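Local structure of nitrite transporter NirC (Salmonella enterica subsp. enterica serovar Typhimurium, 4FC4) at residues R18-A21 against G26-V29; T81-F86 against P106-G111; V199-L204 against G223-W228. The protein carries nitrite into and out of the cell across the cytoplasmic membrane, as a five-subunit channel of the formate/nitrite transporter family. All coordinates share one frame; numbering follows the deposited sequence.

Overall arrangement
Following the chain from the N terminus, the three contacts come in series: each closes its own loop before the next opens, and none nest or cross. Interaction 1 closes the short turn between helix 3-22 and helix 24-51. Interaction 2 closes a loop of 19 residues and ties helix 80-93 to helix 98-125. Interaction 3, with 18 residues between its segments, pairs helix 198-209 with helix 219-248. Segment 106-111 stands between the outer two: Gln-107 packs on Ser-20 and Phe-27 of interaction 1, Thr-108 on Phe-27, and Trp-109 on Met-202 and Leu-226 of interaction 3. Interactions 1 and 3 do not touch, their nearest atoms being about 10 Å apart.

Interaction 1: R18-A21 against G26-V29; sequences RLSA and GFWV
Phe-27 takes Leu-19 and Ser-20 of the preceding helix against its ring and backbone, and no hydrogen bond joins the two segments. The apolar part belongs to Leu-19. Its branch point sits at the ring edge, near the ring plane, with CG 4.1 Å from Phe-27 CD1, and it rests equally on the backbone, Leu-19 CG lying 4.0 Å from Phe-27 N. The two methyls spread over the start of this turn: Leu-19 CD2 comes within 4.1 Å of Phe-27 CA, while CD1 lies beside Gly-26.

The second kind of contact is backbone and small side chain against a ring face. Ser-20 lies over one face of Phe-27, its CA 3.8 Å from CD1 and its CB 4.1 Å from CE1, with OG above the same face. Phe-27 CG stands opposite its own backbone N (chi1 -167°), which swings the ring back against the earlier helix, where the CA atoms of Ser-20 and Phe-27 approach to 5.4 Å.

Gln-107 of helix 98-125 packs on both Ser-20 and Phe-27, and Asn-23 OD1 in the turn accepts a bond from Gly-26 N. Val-29 packs on Gly-244 of a second subunit. The arrangement is a tight corner between two successive helices, through which the N-terminal helix leads into the first predicted transmembrane helix of the formate/nitrite transporter fold.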
ATOM      1  N   ARG B  18      21.462  11.148  28.871  1.00 62.37           N
ATOM      2  CA  ARG B  18      21.475  10.322  30.111  1.00 62.82           C
ATOM      3  C   ARG B  18      22.049   8.968  29.760  1.00 61.44           C
ATOM      4  O   ARG B  18      22.866   8.410  30.514  1.00 62.23           O
ATOM      5  CB  ARG B  18      20.102  10.200  30.821  1.00 59.18           C
ATOM      6  CG  ARG B  18      19.696  11.460  31.595  1.00 60.82           C
ATOM      7  CD  ARG B  18      18.437  11.298  32.444  1.00 62.17           C
ATOM      8  NE  ARG B  18      17.303  10.932  31.607  1.00 61.07           N
ATOM      9  CZ  ARG B  18      16.504  11.793  30.987  1.00 59.37           C
ATOM     10  NH1 ARG B  18      15.541  11.330  30.241  1.00 58.89           N
ATOM     11  NH2 ARG B  18      16.656  13.110  31.122  1.00 64.67           N
ATOM     12  N   LEU B  19      21.664   8.485  28.580  1.00 56.13           N
ATOM     13  CA  LEU B  19      22.149   7.214  28.091  1.00 53.53           C
ATOM     14  C   LEU B  19      23.679   7.224  27.939  1.00 55.92           C
ATOM     15  O   LEU B  19      24.343   6.315  28.413  1.00 57.07           O
ATOM     16  CB  LEU B  19      21.465   6.845  26.794  1.00 47.39           C
ATOM     17  CG  LEU B  19      21.831   5.490  26.187  1.00 46.89           C
ATOM     18  CD1 LEU B  19      21.394   4.426  27.159  1.00 47.29           C
ATOM     19  CD2 LEU B  19      21.155   5.283  24.819  1.00 44.17           C
ATOM     20  N   SER B  20      24.217   8.261  27.307  1.00 56.42           N
ATOM     21  CA  SER B  20      25.633   8.382  27.047  1.00 57.12           C
ATOM     22  C   SER B  20      26.458   8.326  28.343  1.00 60.25           C
ATOM     23  O   SER B  20      27.458   7.612  28.436  1.00 63.97           O
ATOM     24  CB  SER B  20      25.883   9.681  26.280  1.00 58.47           C
ATOM     25  OG  SER B  20      27.268   9.872  26.023  1.00 64.45           O
ATOM     26  N   ALA B  21      26.001   9.043  29.363  1.00 61.00           N
ATOM     27  CA  ALA B  21      26.763   9.222  30.575  1.00 60.18           C
ATOM     28  C   ALA B  21      26.497   8.112  31.584  1.00 63.19           C
ATOM     29  O   ALA B  21      27.399   7.712  32.286  1.00 63.70           O
ATOM     30  CB  ALA B  21      26.466  10.588  31.173  1.00 59.95           C
ATOM     31  N   GLY B  26      25.136   0.545  26.811  1.00 51.14           N
ATOM     32  CA  GLY B  26      23.860   0.606  26.052  1.00 48.84           C
ATOM     33  C   GLY B  26      23.923   1.673  24.978  1.00 47.10           C
ATOM     34  O   GLY B  26      23.415   1.466  23.923  1.00 42.01           O
ATOM     35  N   PHE B  27      24.604   2.802  25.244  1.00 48.76           N
ATOM     36  CA  PHE B  27      24.917   3.788  24.204  1.00 47.53           C
ATOM     37  C   PHE B  27      25.594   3.167  22.978  1.00 47.17           C
ATOM     38  O   PHE B  27      25.170   3.406  21.855  1.00 46.55           O
ATOM     39  CB  PHE B  27      25.757   4.993  24.718  1.00 50.21           C
ATOM     40  CG  PHE B  27      25.782   6.114  23.725  1.00 51.11           C
ATOM     41  CD1 PHE B  27      24.726   7.030  23.665  1.00 49.01           C
ATOM     42  CD2 PHE B  27      26.801   6.195  22.759  1.00 48.67           C
ATOM     43  CE1 PHE B  27      24.730   8.045  22.716  1.00 47.61           C
ATOM     44  CE2 PHE B  27      26.771   7.182  21.794  1.00 45.79           C
ATOM     45  CZ  PHE B  27      25.750   8.120  21.782  1.00 45.48           C
ATOM     46  N   TRP B  28      26.631   2.359  23.199  1.00 48.05           N
ATOM     47  CA  TRP B  28      27.351   1.764  22.087  1.00 48.71           C
ATOM     48  C   TRP B  28      26.570   0.690  21.429  1.00 46.82           C
ATOM     49  O   TRP B  28      26.581   0.617  20.179  1.00 45.13           O
ATOM     50  CB  TRP B  28      28.737   1.267  22.480  1.00 52.46           C
ATOM     51  CG  TRP B  28      29.648   2.426  22.745  1.00 59.79           C
ATOM     52  CD1 TRP B  28      29.846   3.082  23.945  1.00 64.12           C
ATOM     53  CD2 TRP B  28      30.478   3.159  21.767  1.00 66.13           C
ATOM     54  NE1 TRP B  28      30.733   4.121  23.807  1.00 68.47           N
ATOM     55  CE2 TRP B  28      31.156   4.229  22.530  1.00 68.42           C
ATOM     56  CE3 TRP B  28      30.752   3.022  20.400  1.00 65.58           C
ATOM     57  CZ2 TRP B  28      32.052   5.113  21.932  1.00 65.32           C
ATOM     58  CZ3 TRP B  28      31.672   3.915  19.812  1.00 64.93           C
ATOM     59  CH2 TRP B  28      32.294   4.937  20.560  1.00 64.90           C
ATOM     60  N   VAL B  29      25.879  -0.147  22.211  1.00 43.63           N
ATOM     61  CA  VAL B  29      25.091  -1.215  21.569  1.00 46.69           C
ATOM     62  C   VAL B  29      24.051  -0.568  20.618  1.00 43.79           C
ATOM     63  O   VAL B  29      23.884  -0.924  19.454  1.00 44.40           O
ATOM     64  CB  VAL B  29      24.411  -2.156  22.598  1.00 45.53           C
ATOM     65  CG1 VAL B  29      23.402  -3.073  21.919  1.00 43.90           C
ATOM     66  CG2 VAL B  29      25.453  -3.033  23.275  1.00 45.56           C
TER

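Interaction 2: T81-F86 against P106-G111; sequences TGHTMF and PQTWLG
His-83 and Thr-108 make this contact by themselves, through one hydrogen bond and one methyl laid on a ring. His-83 ND1 and Thr-108 OG1 are 2.8 Å apart, and either could be the donor. The methyl of the same threonine lies over one face of the imidazole, CG2 being 3.3 Å from ND1 and 3.5 Å from CE1 of His-83, so both branches of Thr-108 engage one corner of the ring. The torsion of Thr-108 arranges this division: OG1 stands beside the backbone N (chi1 -45°) and CG2 beside the carbonyl carbon, both branches reaching across to helix 80-93. The backbones stay well apart, with the CA atoms of His-83 and Thr-108 7.8 Å from each other.

In the next shell, both polar partners are held a second time. His-83 NE2 bonds Glu-78 OE1, which pins the ring from its far nitrogen and fixes its rotation. Thr-108 OG1 also bonds Ile-104 O, one turn back, near the kink at Pro-106, whose N has no bond to the turn before. Phe-27 of helix 24-51 and Ile-16 of helix 3-22 pack around the pair.

Further out, the first turn of helix 80-93 is braced by Thr-84 OG1, which donates to Thr-81 O over 2.8 Å from a position tilted 32° out of the carbonyl plane. Thr-81 OG1 bonds His-197 NE2, just before helix 198-209. Helices 67-75 and 80-93 flank a break that holds Glu-78; the His-83 to Thr-108 bond ties the second half of this interrupted helix to the kinked, predicted transmembrane helix 98-125, consistent with the formate/nitrite transporter fold.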
ATOM      1  N   THR B  81      22.730  10.811  12.344  1.00 43.01           N
ATOM      2  CA  THR B  81      22.158  11.879  11.506  1.00 43.07           C
ATOM      3  C   THR B  81      20.929  12.476  12.155  1.00 43.01           C
ATOM      4  O   THR B  81      20.645  13.643  11.985  1.00 47.46           O
ATOM      5  CB  THR B  81      21.870  11.424  10.055  1.00 42.64           C
ATOM      6  OG1 THR B  81      21.084  10.232  10.096  1.00 40.69           O
ATOM      7  CG2 THR B  81      23.210  11.132   9.316  1.00 41.39           C
ATOM      8  N   GLY B  82      20.219  11.678  12.948  1.00 44.91           N
ATOM      9  CA  GLY B  82      19.022  12.150  13.669  1.00 43.49           C
ATOM     10  C   GLY B  82      19.468  12.915  14.911  1.00 47.64           C
ATOM     11  O   GLY B  82      18.851  13.919  15.283  1.00 49.60           O
ATOM     12  N   HIS B  83      20.549  12.446  15.538  1.00 43.04           N
ATOM     13  CA  HIS B  83      21.145  13.161  16.644  1.00 46.26           C
ATOM     14  C   HIS B  83      21.466  14.597  16.299  1.00 47.19           C
ATOM     15  O   HIS B  83      21.318  15.500  17.170  1.00 46.47           O
ATOM     16  CB  HIS B  83      22.357  12.403  17.218  1.00 45.19           C
ATOM     17  CG  HIS B  83      21.991  11.208  18.073  1.00 44.70           C
ATOM     18  ND1 HIS B  83      22.848  10.657  18.939  1.00 47.16           N
ATOM     19  CD2 HIS B  83      20.801  10.457  18.159  1.00 49.98           C
ATOM     20  CE1 HIS B  83      22.265   9.620  19.592  1.00 49.03           C
ATOM     21  NE2 HIS B  83      21.001   9.491  19.117  1.00 52.08           N
ATOM     22  N   THR B  84      21.872  14.861  15.041  1.00 47.33           N
ATOM     23  CA  THR B  84      22.207  16.260  14.684  1.00 48.19           C
ATOM     24  C   THR B  84      21.027  17.220  14.950  1.00 48.91           C
ATOM     25  O   THR B  84      21.254  18.349  15.504  1.00 45.85           O
ATOM     26  CB  THR B  84      22.705  16.467  13.238  1.00 46.43           C
ATOM     27  OG1 THR B  84      21.652  16.186  12.339  1.00 46.14           O
ATOM     28  CG2 THR B  84      23.918  15.637  12.916  1.00 46.22           C
ATOM     29  N   MET B  85      19.804  16.780  14.549  1.00 46.20           N
ATOM     30  CA  MET B  85      18.542  17.501  14.860  1.00 47.34           C
ATOM     31  C   MET B  85      18.147  17.483  16.336  1.00 49.02           C
ATOM     32  O   MET B  85      17.876  18.549  16.901  1.00 55.70           O
ATOM     33  CB  MET B  85      17.362  17.003  14.030  1.00 49.15           C
ATOM     34  CG  MET B  85      16.031  17.728  14.249  1.00 48.38           C
ATOM     35  SD  MET B  85      14.772  17.002  13.130  1.00 46.58           S
ATOM     36  CE  MET B  85      14.358  15.473  13.962  1.00 40.91           C
ATOM     37  N   PHE B  86      18.148  16.305  16.963  1.00 45.70           N
ATOM     38  CA  PHE B  86      17.592  16.149  18.306  1.00 47.77           C
ATOM     39  C   PHE B  86      18.371  17.027  19.280  1.00 52.05           C
ATOM     40  O   PHE B  86      17.802  17.819  20.100  1.00 52.91           O
ATOM     41  CB  PHE B  86      17.644  14.665  18.774  1.00 47.80           C
ATOM     42  CG  PHE B  86      16.616  13.747  18.124  1.00 46.59           C
ATOM     43  CD1 PHE B  86      15.240  14.024  18.179  1.00 48.68           C
ATOM     44  CD2 PHE B  86      17.023  12.567  17.469  1.00 46.77           C
ATOM     45  CE1 PHE B  86      14.298  13.152  17.590  1.00 46.04           C
ATOM     46  CE2 PHE B  86      16.092  11.699  16.876  1.00 42.87           C
ATOM     47  CZ  PHE B  86      14.735  11.995  16.924  1.00 41.04           C
ATOM     48  N   PRO B 106      30.080  12.818  18.036  1.00 50.08           N
ATOM     49  CA  PRO B 106      31.175  11.964  17.520  1.00 51.21           C
ATOM     50  C   PRO B 106      31.088  10.494  18.014  1.00 53.56           C
ATOM     51  O   PRO B 106      31.412   9.549  17.262  1.00 54.60           O
ATOM     52  CB  PRO B 106      32.474  12.654  18.058  1.00 52.27           C
ATOM     53  CG  PRO B 106      32.014  13.661  19.083  1.00 51.63           C
ATOM     54  CD  PRO B 106      30.594  14.040  18.690  1.00 51.12           C
ATOM     55  N   GLN B 107      30.698  10.305  19.275  1.00 53.13           N
ATOM     56  CA  GLN B 107      30.401   8.969  19.780  1.00 53.74           C
ATOM     57  C   GLN B 107      29.310   8.241  18.965  1.00 48.38           C
ATOM     58  O   GLN B 107      29.478   7.044  18.642  1.00 43.91           O
ATOM     59  CB  GLN B 107      29.880   9.027  21.192  1.00 58.82           C
ATOM     60  CG  GLN B 107      30.754   9.715  22.218  1.00 65.40           C
ATOM     61  CD  GLN B 107      30.310   9.309  23.627  1.00 71.73           C
ATOM     62  OE1 GLN B 107      31.005   9.602  24.578  1.00 63.94           O
ATOM     63  NE2 GLN B 107      29.130   8.607  23.749  1.00 65.92           N
ATOM     64  N   THR B 108      28.202   8.925  18.673  1.00 45.93           N
ATOM     65  CA  THR B 108      27.091   8.258  17.973  1.00 43.64           C
ATOM     66  C   THR B 108      27.638   7.838  16.613  1.00 45.68           C
ATOM     67  O   THR B 108      27.431   6.723  16.145  1.00 50.82           O
ATOM     68  CB  THR B 108      25.871   9.172  17.793  1.00 43.49           C
ATOM     69  OG1 THR B 108      25.581   9.881  19.014  1.00 48.42           O
ATOM     70  CG2 THR B 108      24.603   8.337  17.333  1.00 41.53           C
ATOM     71  N   TRP B 109      28.337   8.763  15.975  1.00 47.24           N
ATOM     72  CA  TRP B 109      29.016   8.519  14.717  1.00 47.26           C
ATOM     73  C   TRP B 109      29.875   7.275  14.781  1.00 48.51           C
ATOM     74  O   TRP B 109      29.750   6.422  13.910  1.00 45.04           O
ATOM     75  CB  TRP B 109      29.899   9.730  14.406  1.00 50.04           C
ATOM     76  CG  TRP B 109      30.364   9.793  12.988  1.00 50.40           C
ATOM     77  CD1 TRP B 109      29.759  10.460  11.926  1.00 51.12           C
ATOM     78  CD2 TRP B 109      31.541   9.144  12.411  1.00 52.62           C
ATOM     79  NE1 TRP B 109      30.474  10.297  10.777  1.00 50.85           N
ATOM     80  CE2 TRP B 109      31.548   9.514  10.985  1.00 52.44           C
ATOM     81  CE3 TRP B 109      32.600   8.364  12.921  1.00 53.16           C
ATOM     82  CZ2 TRP B 109      32.561   9.094  10.118  1.00 54.37           C
ATOM     83  CZ3 TRP B 109      33.618   7.946  12.031  1.00 52.92           C
ATOM     84  CH2 TRP B 109      33.617   8.327  10.679  1.00 52.62           C
ATOM     85  N   LEU B 110      30.777   7.180  15.785  1.00 48.71           N
ATOM     86  CA  LEU B 110      31.691   6.042  15.919  1.00 48.61           C
ATOM     87  C   LEU B 110      30.930   4.722  16.101  1.00 50.29           C
ATOM     88  O   LEU B 110      31.316   3.685  15.489  1.00 47.89           O
ATOM     89  CB  LEU B 110      32.719   6.241  17.045  1.00 51.66           C
ATOM     90  CG  LEU B 110      33.869   7.268  16.807  1.00 57.90           C
ATOM     91  CD1 LEU B 110      34.704   7.514  18.056  1.00 59.57           C
ATOM     92  CD2 LEU B 110      34.797   6.956  15.613  1.00 54.85           C
ATOM     93  N   GLY B 111      29.842   4.766  16.896  1.00 46.63           N
ATOM     94  CA  GLY B 111      29.035   3.584  17.119  1.00 45.12           C
ATOM     95  C   GLY B 111      28.376   3.131  15.834  1.00 48.06           C
ATOM     96  O   GLY B 111      28.367   1.964  15.515  1.00 53.69           O
TER

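Interaction 3: V199-L204 against G223-W228; sequences VANMTL and GHNLLW
Segments 199-204 and 223-228 run almost antiparallel, at 168°, with their axes 10.1 Å apart and the CA atoms of Asn-201 and Leu-226 closest at 7.4 Å. Leu-226 carries the apolar part of the contact. Both methyls of Leu-226 lie 4.1 Å from Met-202 CG, and CD2 also rests 4.0 Å from Asn-201 CB. Met-202 and Leu-226 cross at about a right angle, the methionine touching with CG, while its extended chain runs on to Trp-109 of helix 98-125.

One helical position before the leucine, Asn-225 turns to face Asn-201. Its CG is placed opposite the backbone N (chi1 177°), which brings OD1 of Asn-225 to within 3.9 Å of Asn-201 CB. The two side chains cross at about a right angle, with their amide planes 54° apart. The polar end of Asn-225 is held from outside the pair: ND2 donates to Glu-196 OE1 and to Lys-145 O, two bonds that fix how its amide is turned. Asn-201 in turn packs on Lys-145 of helix 137-147.

All four touching residues are buried, and the interface sets leucine-methionine packing beside a pair of asparagines. The carboxylate of Glu-196, lying beside the asparagines, would be expected to polarise the Asn-225 amide and strengthen its N-H donors.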
ATOM      1  N   VAL B 199      26.109   7.643   7.416  1.00 44.12           N
ATOM      2  CA  VAL B 199      26.041   6.284   8.008  1.00 46.33           C
ATOM      3  C   VAL B 199      25.744   5.207   6.947  1.00 44.18           C
ATOM      4  O   VAL B 199      26.348   4.130   6.924  1.00 47.13           O
ATOM      5  CB  VAL B 199      25.034   6.240   9.189  1.00 45.66           C
ATOM      6  CG1 VAL B 199      24.917   4.860   9.785  1.00 44.17           C
ATOM      7  CG2 VAL B 199      25.452   7.224  10.277  1.00 41.44           C
ATOM      8  N   ALA B 200      24.819   5.471   6.053  1.00 44.40           N
ATOM      9  CA  ALA B 200      24.554   4.468   4.995  1.00 43.54           C
ATOM     10  C   ALA B 200      25.810   4.253   4.111  1.00 44.10           C
ATOM     11  O   ALA B 200      26.054   3.145   3.653  1.00 43.20           O
ATOM     12  CB  ALA B 200      23.351   4.860   4.140  1.00 39.62           C
ATOM     13  N   ASN B 201      26.607   5.299   3.888  1.00 40.64           N
ATOM     14  CA  ASN B 201      27.821   5.157   3.094  1.00 42.43           C
ATOM     15  C   ASN B 201      28.841   4.263   3.792  1.00 42.69           C
ATOM     16  O   ASN B 201      29.543   3.497   3.148  1.00 43.95           O
ATOM     17  CB  ASN B 201      28.456   6.517   2.738  1.00 45.66           C
ATOM     18  CG  ASN B 201      27.690   7.304   1.658  1.00 44.17           C
ATOM     19  OD1 ASN B 201      28.089   8.453   1.331  1.00 53.78           O
ATOM     20  ND2 ASN B 201      26.603   6.747   1.126  1.00 39.10           N
ATOM     21  N   MET B 202      28.893   4.349   5.116  1.00 44.76           N
ATOM     22  CA  MET B 202      29.765   3.500   5.931  1.00 43.68           C
ATOM     23  C   MET B 202      29.609   2.025   5.572  1.00 42.30           C
ATOM     24  O   MET B 202      30.625   1.344   5.398  1.00 43.38           O
ATOM     25  CB  MET B 202      29.498   3.666   7.436  1.00 43.33           C
ATOM     26  CG  MET B 202      29.770   5.043   8.006  1.00 43.79           C
ATOM     27  SD  MET B 202      29.134   5.245   9.697  1.00 45.96           S
ATOM     28  CE  MET B 202      29.630   6.929  10.010  1.00 47.93           C
ATOM     29  N   THR B 203      28.376   1.529   5.459  1.00 37.12           N
ATOM     30  CA  THR B 203      28.180   0.130   5.091  1.00 36.50           C
ATOM     31  C   THR B 203      28.646  -0.088   3.632  1.00 38.73           C
ATOM     32  O   THR B 203      29.328  -1.057   3.300  1.00 38.93           O
ATOM     33  CB  THR B 203      26.708  -0.363   5.288  1.00 34.64           C
ATOM     34  OG1 THR B 203      26.393  -0.458   6.689  1.00 34.46           O
ATOM     35  CG2 THR B 203      26.552  -1.770   4.720  1.00 34.32           C
ATOM     36  N   LEU B 204      28.284   0.822   2.737  1.00 42.99           N
ATOM     37  CA  LEU B 204      28.644   0.627   1.342  1.00 42.21           C
ATOM     38  C   LEU B 204      30.159   0.554   1.253  1.00 45.57           C
ATOM     39  O   LEU B 204      30.713  -0.336   0.570  1.00 47.86           O
ATOM     40  CB  LEU B 204      28.125   1.759   0.480  1.00 39.72           C
ATOM     41  CG  LEU B 204      28.500   1.523  -0.970  1.00 40.81           C
ATOM     42  CD1 LEU B 204      27.797   0.293  -1.560  1.00 41.22           C
ATOM     43  CD2 LEU B 204      28.174   2.816  -1.684  1.00 38.36           C
ATOM     44  N   GLY B 223      37.530   8.145   3.570  1.00 55.52           N
ATOM     45  CA  GLY B 223      37.541   9.211   4.547  1.00 55.39           C
ATOM     46  C   GLY B 223      37.128  10.547   3.968  1.00 56.35           C
ATOM     47  O   GLY B 223      36.421  11.323   4.610  1.00 57.94           O
ATOM     48  N   HIS B 224      37.583  10.811   2.748  1.00 58.62           N
ATOM     49  CA  HIS B 224      37.164  11.982   1.961  1.00 58.07           C
ATOM     50  C   HIS B 224      35.657  12.117   1.849  1.00 54.15           C
ATOM     51  O   HIS B 224      35.111  13.164   2.182  1.00 59.62           O
ATOM     52  CB  HIS B 224      37.806  11.968   0.568  1.00 55.49           C
ATOM     53  CG  HIS B 224      37.340  13.102  -0.308  1.00 55.62           C
ATOM     54  ND1 HIS B 224      37.793  14.358  -0.163  1.00 62.10           N
ATOM     55  CD2 HIS B 224      36.423  13.148  -1.321  1.00 56.43           C
ATOM     56  CE1 HIS B 224      37.208  15.163  -1.059  1.00 58.33           C
ATOM     57  NE2 HIS B 224      36.366  14.436  -1.757  1.00 56.42           N
ATOM     58  N   ASN B 225      34.972  11.079   1.369  1.00 51.44           N
ATOM     59  CA  ASN B 225      33.465  11.095   1.314  1.00 50.35           C
ATOM     60  C   ASN B 225      32.800  11.264   2.688  1.00 50.76           C
ATOM     61  O   ASN B 225      32.002  12.171   2.860  1.00 49.98           O
ATOM     62  CB  ASN B 225      32.911   9.846   0.650  1.00 46.09           C
ATOM     63  CG  ASN B 225      31.368   9.798   0.644  1.00 47.44           C
ATOM     64  OD1 ASN B 225      30.740   9.523   1.674  1.00 45.22           O
ATOM     65  ND2 ASN B 225      30.758  10.057  -0.529  1.00 42.13           N
ATOM     66  N   LEU B 226      33.150  10.408   3.660  1.00 51.28           N
ATOM     67  CA  LEU B 226      32.606  10.482   5.029  1.00 46.68           C
ATOM     68  C   LEU B 226      32.791  11.878   5.664  1.00 50.54           C
ATOM     69  O   LEU B 226      31.842  12.392   6.289  1.00 51.86           O
ATOM     70  CB  LEU B 226      33.134   9.332   5.918  1.00 43.72           C
ATOM     71  CG  LEU B 226      32.717   7.887   5.549  1.00 43.58           C
ATOM     72  CD1 LEU B 226      33.134   6.888   6.634  1.00 42.16           C
ATOM     73  CD2 LEU B 226      31.198   7.782   5.317  1.00 37.87           C
ATOM     74  N   LEU B 227      33.957  12.524   5.458  1.00 50.67           N
ATOM     75  CA  LEU B 227      34.137  13.890   5.977  1.00 52.57           C
ATOM     76  C   LEU B 227      33.098  14.877   5.459  1.00 53.00           C
ATOM     77  O   LEU B 227      32.298  15.387   6.233  1.00 55.56           O
ATOM     78  CB  LEU B 227      35.539  14.440   5.737  1.00 54.43           C
ATOM     79  CG  LEU B 227      35.749  15.897   6.186  1.00 57.93           C
ATOM     80  CD1 LEU B 227      35.545  16.058   7.705  1.00 58.44           C
ATOM     81  CD2 LEU B 227      37.141  16.418   5.765  1.00 57.30           C
ATOM     82  N   TRP B 228      33.086  15.113   4.149  1.00 51.98           N
ATOM     83  CA  TRP B 228      32.115  16.025   3.535  1.00 50.16           C
ATOM     84  C   TRP B 228      30.638  15.613   3.639  1.00 49.45           C
ATOM     85  O   TRP B 228      29.769  16.459   3.882  1.00 47.98           O
ATOM     86  CB  TRP B 228      32.574  16.385   2.117  1.00 49.82           C
ATOM     87  CG  TRP B 228      33.947  17.013   2.203  1.00 53.21           C
ATOM     88  CD1 TRP B 228      35.167  16.441   1.856  1.00 54.56           C
ATOM     89  CD2 TRP B 228      34.289  18.331   2.762  1.00 52.42           C
ATOM     90  NE1 TRP B 228      36.197  17.304   2.108  1.00 56.18           N
ATOM     91  CE2 TRP B 228      35.742  18.458   2.644  1.00 58.05           C
ATOM     92  CE3 TRP B 228      33.552  19.393   3.292  1.00 53.27           C
ATOM     93  CZ2 TRP B 228      36.423  19.608   3.067  1.00 60.90           C
ATOM     94  CZ3 TRP B 228      34.219  20.550   3.691  1.00 58.94           C
ATOM     95  CH2 TRP B 228      35.633  20.651   3.608  1.00 61.31           C
TER